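Local coordinates for pyridine nucleotide-disulfide oxidoreductase-like protein (Myceliophthora thermophila, PDB 5MQ6) that uses FAD and NADPH as a Baeyer-Villiger monooxygenase, inserting one oxygen atom beside the carbonyl of ketones, particularly polycyclic ones, to yield esters or lactones, at residues S152-G157 and W306-R311; D354-M359 and C424-F429; Q398-T403 and K417-T422. All blocks are in the same frame, centred on the assembly; numbering follows the deposited sequence.

Interaction 1: S152-G157 and W306-R311; sequences SKYAAG and WWRGQR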
loop_
_atom_site.group_PDB
_atom_site.type_symbol
_atom_site.label_atom_id
_atom_site.label_comp_id
_atom_site.label_asym_id
_atom_site.label_seq_id
_atom_site.Cartn_x
_atom_site.Cartn_y
_atom_site.Cartn_z
ATOM N N SER A 152 17.997 4.756 -12.512
ATOM C CA SER A 152 17.125 5.877 -12.933
ATOM C C SER A 152 16.490 6.605 -11.732
ATOM O O SER A 152 16.602 6.162 -10.526
ATOM C CB SER A 152 16.031 5.349 -13.821
ATOM O OG SER A 152 16.594 4.679 -14.946
ATOM N N LYS A 153 15.828 7.710 -12.061
ATOM C CA LYS A 153 15.067 8.474 -11.066
ATOM C C LYS A 153 13.896 7.684 -10.440
ATOM O O LYS A 153 13.627 7.882 -9.315
ATOM C CB LYS A 153 14.541 9.814 -11.576
ATOM C CG LYS A 153 14.031 10.678 -10.409
ATOM C CD LYS A 153 14.415 12.134 -10.525
ATOM C CE LYS A 153 13.776 13.066 -9.525
ATOM N NZ LYS A 153 14.782 13.543 -8.490
ATOM N N TYR A 154 13.232 6.871 -11.229
ATOM C CA TYR A 154 12.145 6.011 -10.881
ATOM C C TYR A 154 12.569 4.592 -11.313
ATOM O O TYR A 154 12.880 4.316 -12.496
ATOM C CB TYR A 154 10.876 6.443 -11.579
ATOM C CG TYR A 154 10.601 7.904 -11.227
ATOM C CD1 TYR A 154 10.239 8.270 -9.881
ATOM C CD2 TYR A 154 10.820 8.921 -12.149
ATOM C CE1 TYR A 154 10.085 9.584 -9.505
ATOM C CE2 TYR A 154 10.710 10.250 -11.746
ATOM C CZ TYR A 154 10.303 10.575 -10.465
ATOM O OH TYR A 154 10.175 11.860 -10.088
ATOM N N ALA A 155 12.542 3.686 -10.354
ATOM C CA ALA A 155 12.878 2.280 -10.603
ATOM C C ALA A 155 11.787 1.482 -11.258
ATOM O O ALA A 155 10.613 1.561 -10.883
ATOM C CB ALA A 155 13.278 1.596 -9.259
ATOM N N ALA A 156 12.184 0.623 -12.199
ATOM C CA ALA A 156 11.265 -0.370 -12.799
ATOM C C ALA A 156 11.178 -1.663 -11.892
ATOM O O ALA A 156 12.035 -1.897 -11.054
ATOM C CB ALA A 156 11.701 -0.728 -14.203
ATOM N N GLY A 157 10.098 -2.418 -12.054
ATOM C CA GLY A 157 9.841 -3.638 -11.328
ATOM C C GLY A 157 11.068 -4.480 -11.134
ATOM O O GLY A 157 11.431 -4.778 -9.983
ATOM N N TRP A 306 -0.229 13.762 -13.435
ATOM C CA TRP A 306 0.782 14.842 -13.430
ATOM C C TRP A 306 2.023 14.355 -14.168
ATOM O O TRP A 306 2.021 13.251 -14.682
ATOM C CB TRP A 306 1.026 15.290 -11.975
ATOM C CG TRP A 306 1.647 16.637 -11.755
ATOM C CD1 TRP A 306 2.659 16.896 -10.899
ATOM C CD2 TRP A 306 1.328 17.903 -12.412
ATOM N NE1 TRP A 306 2.977 18.231 -10.924
ATOM C CE2 TRP A 306 2.173 18.889 -11.820
ATOM C CE3 TRP A 306 0.392 18.306 -13.397
ATOM C CZ2 TRP A 306 2.141 20.239 -12.191
ATOM C CZ3 TRP A 306 0.412 19.656 -13.821
ATOM C CH2 TRP A 306 1.265 20.614 -13.200
ATOM N N TRP A 307 3.061 15.171 -14.254
ATOM C CA TRP A 307 4.198 14.860 -15.041
ATOM C C TRP A 307 5.141 13.948 -14.245
ATOM O O TRP A 307 5.153 13.972 -13.018
ATOM C CB TRP A 307 4.925 16.118 -15.459
ATOM C CG TRP A 307 5.476 16.962 -14.283
ATOM C CD1 TRP A 307 4.814 17.914 -13.613
ATOM C CD2 TRP A 307 6.782 16.917 -13.729
ATOM N NE1 TRP A 307 5.611 18.472 -12.649
ATOM C CE2 TRP A 307 6.834 17.893 -12.697
ATOM C CE3 TRP A 307 7.933 16.164 -14.005
ATOM C CZ2 TRP A 307 7.961 18.110 -11.933
ATOM C CZ3 TRP A 307 9.057 16.395 -13.274
ATOM C CH2 TRP A 307 9.079 17.345 -12.243
ATOM N N ARG A 308 5.894 13.117 -14.982
ATOM C CA ARG A 308 6.867 12.191 -14.373
ATOM C C ARG A 308 8.312 12.650 -14.403
ATOM O O ARG A 308 9.012 12.629 -13.355
ATOM C CB ARG A 308 6.754 10.830 -15.028
ATOM C CG ARG A 308 7.735 9.740 -14.566
ATOM C CD ARG A 308 7.310 9.207 -13.229
ATOM N NE ARG A 308 7.404 10.243 -12.164
ATOM C CZ ARG A 308 7.012 10.035 -10.883
ATOM N NH1 ARG A 308 6.529 8.843 -10.466
ATOM N NH2 ARG A 308 7.142 11.011 -9.991
ATOM N N GLY A 309 8.834 12.996 -15.585
ATOM C CA GLY A 309 10.220 13.339 -15.637
ATOM C C GLY A 309 11.267 12.283 -15.286
ATOM O O GLY A 309 12.228 12.522 -14.522
ATOM N N GLN A 310 11.102 11.126 -15.897
ATOM C CA GLN A 310 12.039 10.014 -15.776
ATOM C C GLN A 310 13.327 10.473 -16.400
ATOM O O GLN A 310 13.290 11.249 -17.361
ATOM C CB GLN A 310 11.512 8.763 -16.438
ATOM C CG GLN A 310 12.520 7.610 -16.516
ATOM C CD GLN A 310 12.858 7.032 -15.132
ATOM O OE1 GLN A 310 13.332 7.733 -14.221
ATOM N NE2 GLN A 310 12.647 5.735 -14.974
ATOM N N ARG A 311 14.439 10.004 -15.833
ATOM C CA ARG A 311 15.768 10.493 -16.065
ATOM C C ARG A 311 16.735 9.344 -15.611
ATOM O O ARG A 311 16.504 8.671 -14.573
ATOM C CB ARG A 311 15.928 11.693 -15.116
ATOM C CG ARG A 311 16.787 12.834 -15.520
ATOM C CD ARG A 311 17.000 13.892 -14.394
ATOM N NE ARG A 311 17.389 13.266 -13.142
ATOM C CZ ARG A 311 18.580 12.705 -12.847
ATOM N NH1 ARG A 311 19.609 12.785 -13.702
ATOM N NH2 ARG A 311 18.762 12.068 -11.659
HETATM O O HOH W 1 17.265 13.445 -9.956
HETATM O O HOH W 2 11.447 13.791 -11.975
#
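Tyr154 and Arg308 meet flat on flat: the guanidinium lies over one face of the phenol ring, with Arg308 CZ 3.5 Å from the ring centroid and the planes only 20° apart, a stack that is also a cation-pi contact. Two bends in the arginine chain, at chi2 (76°) and chi3 (-65°), fold it back across the ring, and CD adds a CH-pi contact over the same face. The opposite face is covered by CG of the preceding residue, Lys153.

Beside this stack, the Gln310 amide grips the Tyr154 backbone at both ends. Its NE2 donates to Tyr154 O at 2.9 Å, in the carbonyl plane and on a lone pair, while OE1 accepts Tyr154 N at 3.1 Å from somewhat out of the amide plane. Arg311 N donates to the same Gln310 OE1 at 3.0 Å, and the three bonds together fix the rotation of the amide. One residue before Tyr154, Lys153 N donates to Arg311 O at 2.8 Å.

The contact joins two loops of the two-dinucleotide flavoprotein fold: one leads into helix 157-170, the other leaves strand 305-306. The first is backbone-bonded to the chain around Cys132 and Ser136, beside the FAD, and Arg308 NH1 reaches the carbonyl of the FAD-binding residue Asp133.

Further out, Tyr154 OH bonds to Asp354 and accepts from a water that also donates to Gly309 O. Another water accepts from Lys153 NZ at 2.9 Å and, weakly, from Arg311 NH2; Glu135 and Glu317 respectively form salt bridges with these two cations.

Interaction 2: D354-M359 and C424-F429; sequences DGWTEM and CKRPTF. With NDP (NADPH dihydro-nicotinamide-adenine-dinucleotide phosphate), chain C.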
loop_
_atom_site.group_PDB
_atom_site.type_symbol
_atom_site.label_atom_id
_atom_site.label_comp_id
_atom_site.label_asym_id
_atom_site.label_seq_id
_atom_site.Cartn_x
_atom_site.Cartn_y
_atom_site.Cartn_z
ATOM N N ASP A 354 10.433 16.769 -7.873
ATOM C CA ASP A 354 9.576 16.186 -8.844
ATOM C C ASP A 354 8.149 16.550 -8.541
ATOM O O ASP A 354 7.883 17.415 -7.701
ATOM C CB ASP A 354 9.873 14.666 -8.943
ATOM C CG ASP A 354 9.243 13.838 -7.814
ATOM O OD1 ASP A 354 8.650 14.399 -6.885
ATOM O OD2 ASP A 354 9.363 12.602 -7.896
ATOM N N GLY A 355 7.217 15.886 -9.211
ATOM C CA GLY A 355 5.837 16.230 -9.121
ATOM C C GLY A 355 5.178 16.093 -7.773
ATOM O O GLY A 355 4.174 16.730 -7.557
ATOM N N TRP A 356 5.730 15.224 -6.898
ATOM C CA TRP A 356 5.228 15.105 -5.543
ATOM C C TRP A 356 5.446 16.377 -4.714
ATOM O O TRP A 356 4.764 16.580 -3.746
ATOM C CB TRP A 356 5.974 13.983 -4.818
ATOM C CG TRP A 356 5.557 12.572 -5.220
ATOM C CD1 TRP A 356 6.256 11.705 -6.041
ATOM C CD2 TRP A 356 4.427 11.840 -4.731
ATOM N NE1 TRP A 356 5.594 10.468 -6.078
ATOM C CE2 TRP A 356 4.473 10.543 -5.300
ATOM C CE3 TRP A 356 3.373 12.160 -3.891
ATOM C CZ2 TRP A 356 3.492 9.578 -5.055
ATOM C CZ3 TRP A 356 2.420 11.220 -3.644
ATOM C CH2 TRP A 356 2.477 9.920 -4.228
ATOM N N THR A 357 6.402 17.218 -5.093
ATOM C CA THR A 357 6.739 18.428 -4.339
ATOM C C THR A 357 5.855 19.624 -4.716
ATOM O O THR A 357 6.095 20.738 -4.231
ATOM C CB THR A 357 8.253 18.760 -4.481
ATOM O OG1 THR A 357 8.565 19.134 -5.839
ATOM C CG2 THR A 357 9.074 17.583 -4.151
ATOM N N GLU A 358 4.835 19.396 -5.551
ATOM C CA GLU A 358 3.954 20.428 -6.077
ATOM C C GLU A 358 2.508 20.295 -5.635
ATOM O O GLU A 358 1.593 20.839 -6.285
ATOM C CB GLU A 358 3.971 20.436 -7.620
ATOM C CG GLU A 358 5.268 20.890 -8.202
ATOM C CD GLU A 358 5.301 20.851 -9.736
ATOM O OE1 GLU A 358 5.492 21.897 -10.348
ATOM O OE2 GLU A 358 5.166 19.822 -10.346
ATOM N N MET A 359 2.298 19.552 -4.559
ATOM C CA MET A 359 0.950 19.207 -4.106
ATOM C C MET A 359 0.850 19.306 -2.558
ATOM O O MET A 359 0.613 18.299 -1.851
ATOM C CB MET A 359 0.602 17.825 -4.650
ATOM C CG MET A 359 1.679 16.795 -4.538
ATOM S SD MET A 359 1.024 15.193 -5.149
ATOM C CE MET A 359 0.804 15.527 -6.875
ATOM N N CYS A 424 -7.876 13.074 -2.494
ATOM C CA CYS A 424 -8.901 12.029 -2.476
ATOM C C CYS A 424 -8.512 10.705 -3.142
ATOM O O CYS A 424 -9.196 9.715 -2.948
ATOM C CB CYS A 424 -10.188 12.517 -3.163
ATOM S SG CYS A 424 -11.046 13.829 -2.289
ATOM N N LYS A 425 -7.461 10.704 -3.956
ATOM C CA LYS A 425 -6.934 9.531 -4.601
ATOM C C LYS A 425 -5.455 9.649 -4.635
ATOM O O LYS A 425 -4.897 10.759 -4.538
ATOM C CB LYS A 425 -7.345 9.427 -6.079
ATOM C CG LYS A 425 -8.814 9.483 -6.373
ATOM C CD LYS A 425 -9.588 8.237 -5.937
ATOM C CE LYS A 425 -10.825 7.960 -6.812
ATOM N NZ LYS A 425 -11.310 6.560 -6.613
ATOM N N ARG A 426 -4.807 8.528 -4.901
ATOM C CA ARG A 426 -3.348 8.577 -5.054
ATOM C C ARG A 426 -2.996 9.376 -6.336
ATOM O O ARG A 426 -3.594 9.195 -7.392
ATOM C CB ARG A 426 -2.612 7.224 -4.997
ATOM C CG ARG A 426 -1.157 7.476 -4.523
ATOM C CD ARG A 426 -0.390 6.233 -4.258
ATOM N NE ARG A 426 1.067 6.321 -4.319
ATOM C CZ ARG A 426 1.875 6.407 -3.240
ATOM N NH1 ARG A 426 1.409 6.558 -1.996
ATOM N NH2 ARG A 426 3.185 6.384 -3.376
ATOM N N PRO A 427 -2.113 10.351 -6.216
ATOM C CA PRO A 427 -1.729 11.019 -7.471
ATOM C C PRO A 427 -0.896 10.048 -8.335
ATOM O O PRO A 427 -0.261 9.128 -7.784
ATOM C CB PRO A 427 -0.866 12.205 -6.998
ATOM C CG PRO A 427 -0.613 11.989 -5.542
ATOM C CD PRO A 427 -1.688 11.099 -5.027
ATOM N N THR A 428 -0.909 10.277 -9.642
ATOM C CA THR A 428 -0.262 9.396 -10.656
ATOM C C THR A 428 0.529 10.284 -11.498
ATOM O O THR A 428 0.247 11.495 -11.580
ATOM C CB THR A 428 -1.282 8.663 -11.525
ATOM O OG1 THR A 428 -2.025 9.624 -12.311
ATOM C CG2 THR A 428 -2.230 7.925 -10.623
ATOM N N PHE A 429 1.605 9.740 -12.062
ATOM C CA PHE A 429 2.572 10.565 -12.765
ATOM C C PHE A 429 2.905 9.831 -14.043
ATOM O O PHE A 429 3.200 8.650 -13.992
ATOM C CB PHE A 429 3.810 10.774 -11.936
ATOM C CG PHE A 429 3.543 11.321 -10.547
ATOM C CD1 PHE A 429 3.195 10.436 -9.481
ATOM C CD2 PHE A 429 3.661 12.676 -10.271
ATOM C CE1 PHE A 429 2.915 10.895 -8.221
ATOM C CE2 PHE A 429 3.366 13.141 -8.960
ATOM C CZ PHE A 429 3.001 12.234 -7.950
HETATM P PA NDP C . -6.874 1.287 -7.958
HETATM O O1A NDP C . -7.811 0.674 -6.860
HETATM O O2A NDP C . -6.085 2.555 -7.748
HETATM O O5B NDP C . -7.741 1.358 -9.308
HETATM C C5B NDP C . -8.760 0.432 -9.626
HETATM C C4B NDP C . -9.462 1.069 -10.807
HETATM O O4B NDP C . -10.570 0.231 -11.233
HETATM C C3B NDP C . -10.015 2.453 -10.451
HETATM O O3B NDP C . -9.639 3.387 -11.480
HETATM C C2B NDP C . -11.495 2.148 -10.359
HETATM O O2B NDP C . -12.359 3.303 -10.565
HETATM C C1B NDP C . -11.673 1.068 -11.402
HETATM N N9A NDP C . -12.934 0.352 -11.198
HETATM C C8A NDP C . -13.398 -0.252 -10.057
HETATM N N7A NDP C . -14.623 -0.778 -10.252
HETATM C C5A NDP C . -14.911 -0.478 -11.544
HETATM C C6A NDP C . -16.066 -0.707 -12.401
HETATM N N6A NDP C . -17.102 -1.357 -11.885
HETATM N N1A NDP C . -16.009 -0.251 -13.671
HETATM C C2A NDP C . -14.938 0.429 -14.192
HETATM N N3A NDP C . -13.835 0.706 -13.477
HETATM C C4A NDP C . -13.808 0.268 -12.169
HETATM O O3 NDP C . -5.768 0.218 -8.380
HETATM P PN NDP C . -4.298 0.391 -9.095
HETATM O O1N NDP C . -3.775 -1.071 -9.265
HETATM O O2N NDP C . -4.384 1.232 -10.350
HETATM O O5D NDP C . -3.394 1.188 -8.014
HETATM C C5D NDP C . -3.344 0.667 -6.643
HETATM C C4D NDP C . -2.209 1.294 -5.854
HETATM O O4D NDP C . -0.930 0.826 -6.339
HETATM C C3D NDP C . -2.121 2.790 -6.164
HETATM O O3D NDP C . -3.231 3.636 -5.676
HETATM C C2D NDP C . -0.662 3.109 -5.774
HETATM O O2D NDP C . -0.509 3.202 -4.321
HETATM C C1D NDP C . 0.056 1.929 -6.426
HETATM P P2B NDP C . -12.813 4.186 -9.282
HETATM O O1X NDP C . -13.238 3.152 -8.231
HETATM O O2X NDP C . -14.032 4.994 -9.675
HETATM O O3X NDP C . -11.648 5.131 -8.958
#
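This is a buried, mainly apolar contact with no hydrogen bond between its segments, in which the short 3-10 turn at 355-357 packs against the chain leading into strand 428-429, next to the NADPH-binding Rossmann-type domain. Trp356 is the central piece. Phe429 CZ stands 3.4 Å above the indole plane, over its centre, yet the two rings are inclined at 42°, an oblique pair rather than a stack or a T. The nearest atoms are Trp356 CE2 and Phe429 CE1, 3.3 Å apart. Phe429 CE2 reaches the other way, to the backbone carbon of Gly355.

The far rim of the indole turns to other partners. Its CZ3 touches Pro427 CG at 3.7 Å, while CH2 sits over the centre of the Arg426 guanidinium, whose face it meets with the planes 67° apart. Trp356 NE1 is used elsewhere, donating to Asp133 O; Leu336 and Leu340 of helix 328-340 also touch the indole. Met359 brings SD to within 3.6 Å of Pro427 CG; its CG stands between the backbone N and the carbonyl carbon (chi1 44°), and the bend at chi3 sets CE against Pro427 CB.

The turn itself is steadied by an Asx turn, Asp354 OD1 accepting Trp356 N at 3.0 Å from above the carboxylate plane, and Asp354 O takes both N and OG1 of Thr357.

On the other segment, the extended Arg426 chain lies beside both FAD and NADPH: NE forms a salt bridge with Asp133, NH1 bonds to Ala539 O, and CD lies 3.0 Å from O2D of the nicotinamide-side ribose of NADPH. Lys425 NZ donates to O3X of the NADPH 2'-phosphate at 2.8 Å.

Interaction 3: Q398-T403 and K417-T422; sequences QVRART and KAWYPT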
loop_
_atom_site.group_PDB
_atom_site.type_symbol
_atom_site.label_atom_id
_atom_site.label_comp_id
_atom_site.label_asym_id
_atom_site.label_seq_id
_atom_site.Cartn_x
_atom_site.Cartn_y
_atom_site.Cartn_z
ATOM N N GLN A 398 -3.845 23.220 -12.510
ATOM C CA GLN A 398 -2.769 22.809 -13.431
ATOM C C GLN A 398 -2.903 21.400 -13.943
ATOM O O GLN A 398 -2.578 21.144 -15.069
ATOM C CB GLN A 398 -1.391 22.985 -12.850
ATOM C CG GLN A 398 -1.166 24.507 -12.605
ATOM C CD GLN A 398 0.279 24.855 -12.466
ATOM O OE1 GLN A 398 1.094 24.021 -12.079
ATOM N NE2 GLN A 398 0.629 26.080 -12.851
ATOM N N VAL A 399 -3.350 20.478 -13.124
ATOM C CA VAL A 399 -3.491 19.107 -13.601
ATOM C C VAL A 399 -4.517 19.027 -14.732
ATOM O O VAL A 399 -4.279 18.368 -15.723
ATOM C CB VAL A 399 -3.896 18.155 -12.488
ATOM C CG1 VAL A 399 -4.007 16.687 -13.010
ATOM C CG2 VAL A 399 -2.885 18.191 -11.345
ATOM N N ARG A 400 -5.659 19.685 -14.565
ATOM C CA ARG A 400 -6.709 19.702 -15.606
ATOM C C ARG A 400 -6.275 20.392 -16.883
ATOM O O ARG A 400 -6.621 19.971 -18.004
ATOM C CB ARG A 400 -7.943 20.394 -15.091
ATOM C CG ARG A 400 -8.865 19.610 -14.116
ATOM C CD ARG A 400 -9.833 20.639 -13.433
ATOM N NE ARG A 400 -9.931 20.134 -12.166
ATOM C CZ ARG A 400 -9.835 20.650 -10.970
ATOM N NH1 ARG A 400 -9.784 21.946 -10.613
ATOM N NH2 ARG A 400 -9.857 19.707 -10.069
ATOM N N ALA A 401 -5.514 21.451 -16.704
ATOM C CA ALA A 401 -4.993 22.203 -17.852
ATOM C C ALA A 401 -3.971 21.396 -18.636
ATOM O O ALA A 401 -3.925 21.470 -19.884
ATOM C CB ALA A 401 -4.331 23.457 -17.330
ATOM N N ARG A 402 -3.137 20.647 -17.907
ATOM C CA ARG A 402 -2.157 19.787 -18.528
ATOM C C ARG A 402 -2.906 18.792 -19.411
ATOM O O ARG A 402 -2.532 18.531 -20.583
ATOM C CB ARG A 402 -1.277 19.031 -17.488
ATOM C CG ARG A 402 -0.276 18.160 -18.181
ATOM C CD ARG A 402 1.066 17.857 -17.503
ATOM N NE ARG A 402 0.961 16.520 -17.232
ATOM C CZ ARG A 402 1.580 15.462 -17.692
ATOM N NH1 ARG A 402 2.723 15.408 -18.289
ATOM N NH2 ARG A 402 1.043 14.378 -17.284
ATOM N N THR A 403 -3.979 18.250 -18.879
ATOM C CA THR A 403 -4.785 17.260 -19.605
ATOM C C THR A 403 -5.394 17.926 -20.817
ATOM O O THR A 403 -5.328 17.398 -21.913
ATOM C CB THR A 403 -5.895 16.686 -18.676
ATOM O OG1 THR A 403 -5.278 15.918 -17.633
ATOM C CG2 THR A 403 -6.856 15.809 -19.393
ATOM N N LYS A 417 -10.379 14.463 -17.380
ATOM C CA LYS A 417 -10.190 15.474 -16.384
ATOM C C LYS A 417 -10.769 14.965 -15.094
ATOM O O LYS A 417 -11.923 14.485 -15.080
ATOM C CB LYS A 417 -10.862 16.794 -16.773
ATOM C CG LYS A 417 -9.893 17.626 -17.599
ATOM C CD LYS A 417 -10.338 19.063 -17.759
ATOM C CE LYS A 417 -11.134 19.214 -19.007
ATOM N NZ LYS A 417 -11.321 20.679 -19.228
ATOM N N ALA A 418 -9.991 15.061 -14.016
ATOM C CA ALA A 418 -10.510 14.679 -12.714
ATOM C C ALA A 418 -10.909 15.909 -11.936
ATOM O O ALA A 418 -10.174 16.910 -11.946
ATOM C CB ALA A 418 -9.468 13.885 -11.962
ATOM N N TRP A 419 -12.062 15.793 -11.256
ATOM C CA TRP A 419 -12.697 16.856 -10.520
ATOM C C TRP A 419 -12.888 16.480 -9.058
ATOM O O TRP A 419 -13.996 16.309 -8.575
ATOM C CB TRP A 419 -14.065 17.143 -11.115
ATOM C CG TRP A 419 -13.972 17.630 -12.477
ATOM C CD1 TRP A 419 -14.100 16.877 -13.596
ATOM C CD2 TRP A 419 -13.682 18.965 -12.912
ATOM N NE1 TRP A 419 -13.924 17.643 -14.717
ATOM C CE2 TRP A 419 -13.639 18.934 -14.337
ATOM C CE3 TRP A 419 -13.479 20.172 -12.257
ATOM C CZ2 TRP A 419 -13.462 20.094 -15.132
ATOM C CZ3 TRP A 419 -13.263 21.340 -13.055
ATOM C CH2 TRP A 419 -13.253 21.286 -14.470
ATOM N N TYR A 420 -11.796 16.382 -8.369
ATOM C CA TYR A 420 -11.800 16.147 -6.943
ATOM C C TYR A 420 -10.502 16.702 -6.381
ATOM O O TYR A 420 -9.535 16.780 -7.111
ATOM C CB TYR A 420 -11.867 14.648 -6.600
ATOM C CG TYR A 420 -10.976 13.754 -7.386
ATOM C CD1 TYR A 420 -9.606 13.626 -7.103
ATOM C CD2 TYR A 420 -11.482 13.007 -8.426
ATOM C CE1 TYR A 420 -8.786 12.766 -7.844
ATOM C CE2 TYR A 420 -10.696 12.144 -9.152
ATOM C CZ TYR A 420 -9.367 12.048 -8.859
ATOM O OH TYR A 420 -8.645 11.275 -9.638
ATOM N N PRO A 421 -10.460 17.014 -5.074
ATOM C CA PRO A 421 -9.194 17.452 -4.481
ATOM C C PRO A 421 -8.065 16.404 -4.627
ATOM O O PRO A 421 -8.320 15.207 -4.605
ATOM C CB PRO A 421 -9.536 17.607 -3.019
ATOM C CG PRO A 421 -11.013 17.731 -2.953
ATOM C CD PRO A 421 -11.558 16.977 -4.110
ATOM N N THR A 422 -6.849 16.879 -4.799
ATOM C CA THR A 422 -5.675 16.053 -4.977
ATOM C C THR A 422 -5.596 14.946 -3.892
ATOM O O THR A 422 -5.220 13.826 -4.178
ATOM C CB THR A 422 -4.372 16.904 -4.904
ATOM O OG1 THR A 422 -4.423 18.049 -5.813
ATOM C CG2 THR A 422 -3.176 16.059 -5.264
#
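Ala418 O is gripped from one side of the contact by a single arginine. Arg400 NE donates to it at 3.2 Å along a nearly straight N-H line (170°), with the oxygen lying in the guanidinium plane, and Arg400 NH2 adds a weak bond at 3.4 Å. A bound glycerol, probably from the crystallisation liquor, bonds to the same carbonyl oxygen.

While its edge is occupied in this way, the guanidinium lies flat on Trp419, the planes only 8° apart. Centres 4.6 Å apart show that the overlap is offset. The better-centred group is the methylene before it: Arg400 CD is 3.7 Å from the centroid of the six-membered ring, a CH-pi contact over the face. With CG anti to the carbonyl carbon (chi1 -77°), the chain runs across to the loop, and the bend at chi3 lays the guanidinium over the indole.

The architecture is that of a chain doubling back: the long helix 378-406 is followed by helix 410-416, after which residues 417-422 return alongside the long helix on their way to strand 428-429. The return begins with Lys417, whose aliphatic part crosses Arg400 at about a right angle, CD against Arg400 CB at 3.8 Å. Lys417 CG meets Thr403 CG2 at 4.0 Å, one helical turn on from Arg400, and NZ forms a salt bridge with Asp404.

Helix 22-31 packs over the same arginine and indole: its Tyr26 OH bonds to Arg400 NH2, Leu22 touches both side chains, and Lys25 makes a cation-pi contact with Trp419. Arg400 NH1 pairs with Glu397 one turn back. Tyr420, whose CB points away from the helix, bonds through OH to Pro302 O, beside the NADPH-binding residues Thr301 and Lys425.

The three contacts show chemistry changing with burial. Interaction 2 is the buried one, built mainly from rings, proline and methionine, with one arginine at the indole rim, whereas interactions 1 and 3 are only partly buried and each combines an arginine stacked on an aromatic ring with bonds to backbone carbonyls. Interactions 1 and 2 touch directly: Trp307 NE1 probably bonds to Glu358 OE2, and the Arg308 guanidinium packs on Phe429 CB. Strands 305-306 and 428-429, one from each, pair in parallel. Interaction 3 is nested in the chain loop closed by interaction 2 and meets it where Tyr420 packs on Lys425; Trp306 lies against its helix.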